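Local coordinates for protein probable zinc protease PqqL (Escherichia coli, PDB 6OFT) that is the first half of a probable periplasmic zinc-dependent endopeptidase of the M16 family, at residues A[76-87]-A[97-105]. Residues are numbered along the deposited sequence; the frame is centred on the assembly and turned at random.
Sequences FESMGLRFGRDV and VYQVSLPTT
The start of edge strand 87-91, pairing antiparallel with strand 96-103 in the N-terminal M16 domain, brings V87 opposite V100 as a non-hydrogen-bonded pair, CA to CA 4.7 Å. S101 N donating to D86 O (3.0 Å, N-H...O 157°), in the carbonyl plane, marks the register; CA-H...O contacts V100 CA to D86 O and V87 CA to Q99 O (each 3.3 Å) accompany it, and Q99–N88 backbone bonding continues it. On the face carrying both valines, V100 CG2 lies 3.8 Å from F76 CZ, oblique to the ring, while V87 CG2 lies 3.7 Å above the F76 ring plane, offset toward its rim. L81 sends CD2 to L102 CB (3.9 Å) and alongside S101 O, a buried carbonyl without a polar partner in the model. With CG anti to its carbonyl carbon (chi1 -48°), D86 turns OD2 back to the loop: R82 N takes its anti lone pair (2.9 Å), and R85 NE salt-bridges it from the syn side (2.8 Å), 32° out of plane. Without the carboxylate, as with an alanine here, R82 N would probably lose this acceptor and the R85 side chain turn more freely. A Schellman motif (G80 phi positive, L81 N to F76 O, G80 N to E77 O) ends helix 71-77, whose F76 also packs on I116 of helix 107-122; across strand 96-103 from strand 87-91 runs strand 31-38.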
loop_
_atom_site.group_PDB
_atom_site.type_symbol
_atom_site.label_atom_id
_atom_site.label_comp_id
_atom_site.label_asym_id
_atom_site.label_seq_id
_atom_site.Cartn_x
_atom_site.Cartn_y
_atom_site.Cartn_z
ATOM N N PHE A 76 13.664 24.339 -9.263
ATOM C CA PHE A 76 12.225 24.042 -9.152
ATOM C C PHE A 76 11.470 25.303 -8.726
ATOM O O PHE A 76 10.460 25.625 -9.334
ATOM C CB PHE A 76 11.957 22.894 -8.165
ATOM C CG PHE A 76 12.149 21.501 -8.716
ATOM C CD1 PHE A 76 11.441 21.075 -9.835
ATOM C CD2 PHE A 76 12.994 20.597 -8.081
ATOM C CE1 PHE A 76 11.595 19.771 -10.328
ATOM C CE2 PHE A 76 13.149 19.294 -8.577
ATOM C CZ PHE A 76 12.436 18.888 -9.683
ATOM N N GLU A 77 11.982 26.023 -7.712
ATOM C CA GLU A 77 11.394 27.275 -7.206
ATOM C C GLU A 77 11.238 28.358 -8.305
ATOM O O GLU A 77 10.219 29.041 -8.328
ATOM C CB GLU A 77 12.164 27.800 -5.987
ATOM C CG GLU A 77 11.822 27.079 -4.683
ATOM C CD GLU A 77 10.517 27.427 -3.977
ATOM O OE1 GLU A 77 9.987 28.540 -4.190
ATOM O OE2 GLU A 77 10.032 26.584 -3.188
ATOM N N SER A 78 12.208 28.456 -9.250
ATOM C CA SER A 78 12.180 29.411 -10.378
ATOM C C SER A 78 11.077 29.087 -11.412
ATOM O O SER A 78 10.777 29.907 -12.282
ATOM C CB SER A 78 13.544 29.489 -11.064
ATOM O OG SER A 78 13.770 28.366 -11.899
ATOM N N MET A 79 10.490 27.888 -11.317
ATOM C CA MET A 79 9.396 27.422 -12.184
ATOM C C MET A 79 8.102 27.332 -11.366
ATOM O O MET A 79 7.111 26.784 -11.843
ATOM C CB MET A 79 9.742 26.055 -12.810
ATOM C CG MET A 79 11.026 26.067 -13.657
ATOM S SD MET A 79 11.294 24.478 -14.476
ATOM C CE MET A 79 11.821 23.455 -13.077
ATOM N N GLY A 80 8.141 27.875 -10.143
ATOM C CA GLY A 80 7.017 27.920 -9.212
ATOM C C GLY A 80 6.645 26.574 -8.627
ATOM O O GLY A 80 5.495 26.358 -8.236
ATOM N N LEU A 81 7.616 25.665 -8.550
ATOM C CA LEU A 81 7.422 24.308 -8.038
ATOM C C LEU A 81 8.081 24.173 -6.666
ATOM O O LEU A 81 9.267 24.464 -6.510
ATOM C CB LEU A 81 7.929 23.274 -9.081
ATOM C CG LEU A 81 7.300 23.426 -10.483
ATOM C CD1 LEU A 81 8.029 22.561 -11.542
ATOM C CD2 LEU A 81 5.795 23.088 -10.472
ATOM N N ARG A 82 7.280 23.828 -5.663
ATOM C CA ARG A 82 7.702 23.799 -4.270
ATOM C C ARG A 82 7.782 22.406 -3.691
ATOM O O ARG A 82 6.875 21.608 -3.881
ATOM C CB ARG A 82 6.757 24.688 -3.430
ATOM C CG ARG A 82 7.159 24.850 -1.965
ATOM C CD ARG A 82 6.673 26.173 -1.428
ATOM N NE ARG A 82 7.515 27.280 -1.886
ATOM C CZ ARG A 82 7.226 28.565 -1.706
ATOM N NH1 ARG A 82 6.113 28.920 -1.077
ATOM N NH2 ARG A 82 8.049 29.503 -2.150
ATOM N N PHE A 83 8.877 22.130 -2.971
ATOM C CA PHE A 83 9.096 20.862 -2.282
ATOM C C PHE A 83 8.009 20.707 -1.211
ATOM O O PHE A 83 7.708 21.663 -0.480
ATOM C CB PHE A 83 10.509 20.817 -1.659
ATOM C CG PHE A 83 10.812 19.486 -1.012
ATOM C CD1 PHE A 83 11.145 18.376 -1.787
ATOM C CD2 PHE A 83 10.701 19.323 0.362
ATOM C CE1 PHE A 83 11.379 17.131 -1.196
ATOM C CE2 PHE A 83 10.949 18.083 0.953
ATOM C CZ PHE A 83 11.280 16.992 0.170
ATOM N N GLY A 84 7.399 19.529 -1.169
ATOM C CA GLY A 84 6.309 19.233 -0.244
ATOM C C GLY A 84 4.941 19.557 -0.810
ATOM O O GLY A 84 3.931 19.177 -0.214
ATOM N N ARG A 85 4.892 20.257 -1.968
ATOM C CA ARG A 85 3.664 20.646 -2.655
ATOM C C ARG A 85 3.606 20.075 -4.086
ATOM O O ARG A 85 2.715 19.288 -4.382
ATOM C CB ARG A 85 3.523 22.182 -2.657
ATOM C CG ARG A 85 2.226 22.710 -3.313
ATOM C CD ARG A 85 2.194 24.232 -3.342
ATOM N NE ARG A 85 3.111 24.777 -4.347
ATOM C CZ ARG A 85 3.564 26.022 -4.354
ATOM N NH1 ARG A 85 3.238 26.859 -3.375
ATOM N NH2 ARG A 85 4.384 26.433 -5.314
ATOM N N ASP A 86 4.531 20.491 -4.970
ATOM C CA ASP A 86 4.589 20.058 -6.380
ATOM C C ASP A 86 5.671 19.009 -6.594
ATOM O O ASP A 86 5.596 18.220 -7.549
ATOM C CB ASP A 86 4.882 21.251 -7.293
ATOM C CG ASP A 86 4.014 22.451 -6.994
ATOM O OD1 ASP A 86 2.822 22.418 -7.352
ATOM O OD2 ASP A 86 4.520 23.408 -6.368
ATOM N N VAL A 87 6.699 19.040 -5.715
ATOM C CA VAL A 87 7.847 18.146 -5.758
ATOM C C VAL A 87 7.855 17.330 -4.476
ATOM O O VAL A 87 7.776 17.895 -3.389
ATOM C CB VAL A 87 9.187 18.906 -5.976
ATOM C CG1 VAL A 87 10.332 17.923 -6.222
ATOM C CG2 VAL A 87 9.083 19.917 -7.128
ATOM N N VAL A 97 10.463 6.553 -4.941
ATOM C CA VAL A 97 9.768 7.261 -6.023
ATOM C C VAL A 97 9.996 8.764 -5.901
ATOM O O VAL A 97 9.872 9.314 -4.796
ATOM C CB VAL A 97 8.245 6.889 -6.098
ATOM C CG1 VAL A 97 7.535 7.627 -7.236
ATOM C CG2 VAL A 97 8.044 5.382 -6.275
ATOM N N TYR A 98 10.281 9.424 -7.052
ATOM C CA TYR A 98 10.536 10.863 -7.180
ATOM C C TYR A 98 9.422 11.466 -8.004
ATOM O O TYR A 98 9.151 10.999 -9.114
ATOM C CB TYR A 98 11.927 11.102 -7.792
ATOM C CG TYR A 98 13.022 10.486 -6.952
ATOM C CD1 TYR A 98 13.608 11.195 -5.911
ATOM C CD2 TYR A 98 13.436 9.166 -7.161
ATOM C CE1 TYR A 98 14.580 10.619 -5.104
ATOM C CE2 TYR A 98 14.401 8.577 -6.355
ATOM C CZ TYR A 98 14.981 9.313 -5.336
ATOM O OH TYR A 98 15.976 8.778 -4.567
ATOM N N GLN A 99 8.716 12.448 -7.424
ATOM C CA GLN A 99 7.470 12.961 -7.999
ATOM C C GLN A 99 7.472 14.448 -8.277
ATOM O O GLN A 99 7.866 15.242 -7.421
ATOM C CB GLN A 99 6.269 12.610 -7.070
ATOM C CG GLN A 99 6.194 11.123 -6.627
ATOM C CD GLN A 99 5.272 10.873 -5.443
ATOM O OE1 GLN A 99 5.182 11.669 -4.512
ATOM N NE2 GLN A 99 4.577 9.740 -5.438
ATOM N N VAL A 100 7.034 14.818 -9.499
ATOM C CA VAL A 100 6.862 16.208 -9.909
ATOM C C VAL A 100 5.495 16.320 -10.643
ATOM O O VAL A 100 5.201 15.522 -11.532
ATOM C CB VAL A 100 8.025 16.794 -10.765
ATOM C CG1 VAL A 100 7.788 18.278 -11.082
ATOM C CG2 VAL A 100 9.389 16.607 -10.093
ATOM N N SER A 101 4.682 17.306 -10.254
ATOM C CA SER A 101 3.417 17.650 -10.890
ATOM C C SER A 101 3.574 19.094 -11.356
ATOM O O SER A 101 3.941 19.956 -10.558
ATOM C CB SER A 101 2.259 17.557 -9.898
ATOM O OG SER A 101 1.019 17.701 -10.582
ATOM N N LEU A 102 3.354 19.353 -12.648
ATOM C CA LEU A 102 3.500 20.700 -13.190
ATOM C C LEU A 102 2.553 20.911 -14.372
ATOM O O LEU A 102 2.080 19.918 -14.934
ATOM C CB LEU A 102 4.982 20.962 -13.606
ATOM C CG LEU A 102 5.494 20.387 -14.940
ATOM C CD1 LEU A 102 6.678 21.177 -15.437
ATOM C CD2 LEU A 102 5.870 18.907 -14.826
ATOM N N PRO A 103 2.302 22.172 -14.813
ATOM C CA PRO A 103 1.486 22.366 -16.022
ATOM C C PRO A 103 2.206 21.851 -17.277
ATOM O O PRO A 103 3.434 21.747 -17.287
ATOM C CB PRO A 103 1.328 23.894 -16.104
ATOM C CG PRO A 103 1.766 24.426 -14.779
ATOM C CD PRO A 103 2.786 23.464 -14.288
ATOM N N THR A 104 1.451 21.561 -18.345
ATOM C CA THR A 104 2.028 21.111 -19.616
ATOM C C THR A 104 2.197 22.296 -20.587
ATOM O O THR A 104 2.807 22.132 -21.644
ATOM C CB THR A 104 1.124 20.072 -20.283
ATOM O OG1 THR A 104 -0.169 20.644 -20.471
ATOM C CG2 THR A 104 1.012 18.795 -19.497
ATOM N N THR A 105 1.675 23.479 -20.224
ATOM C CA THR A 105 1.622 24.655 -21.098
ATOM C C THR A 105 2.971 25.387 -21.306
ATOM O O THR A 105 3.103 26.099 -22.307
ATOM C CB THR A 105 0.516 25.598 -20.629
ATOM O OG1 THR A 105 0.634 25.803 -19.226
ATOM C CG2 THR A 105 -0.881 25.035 -20.931
#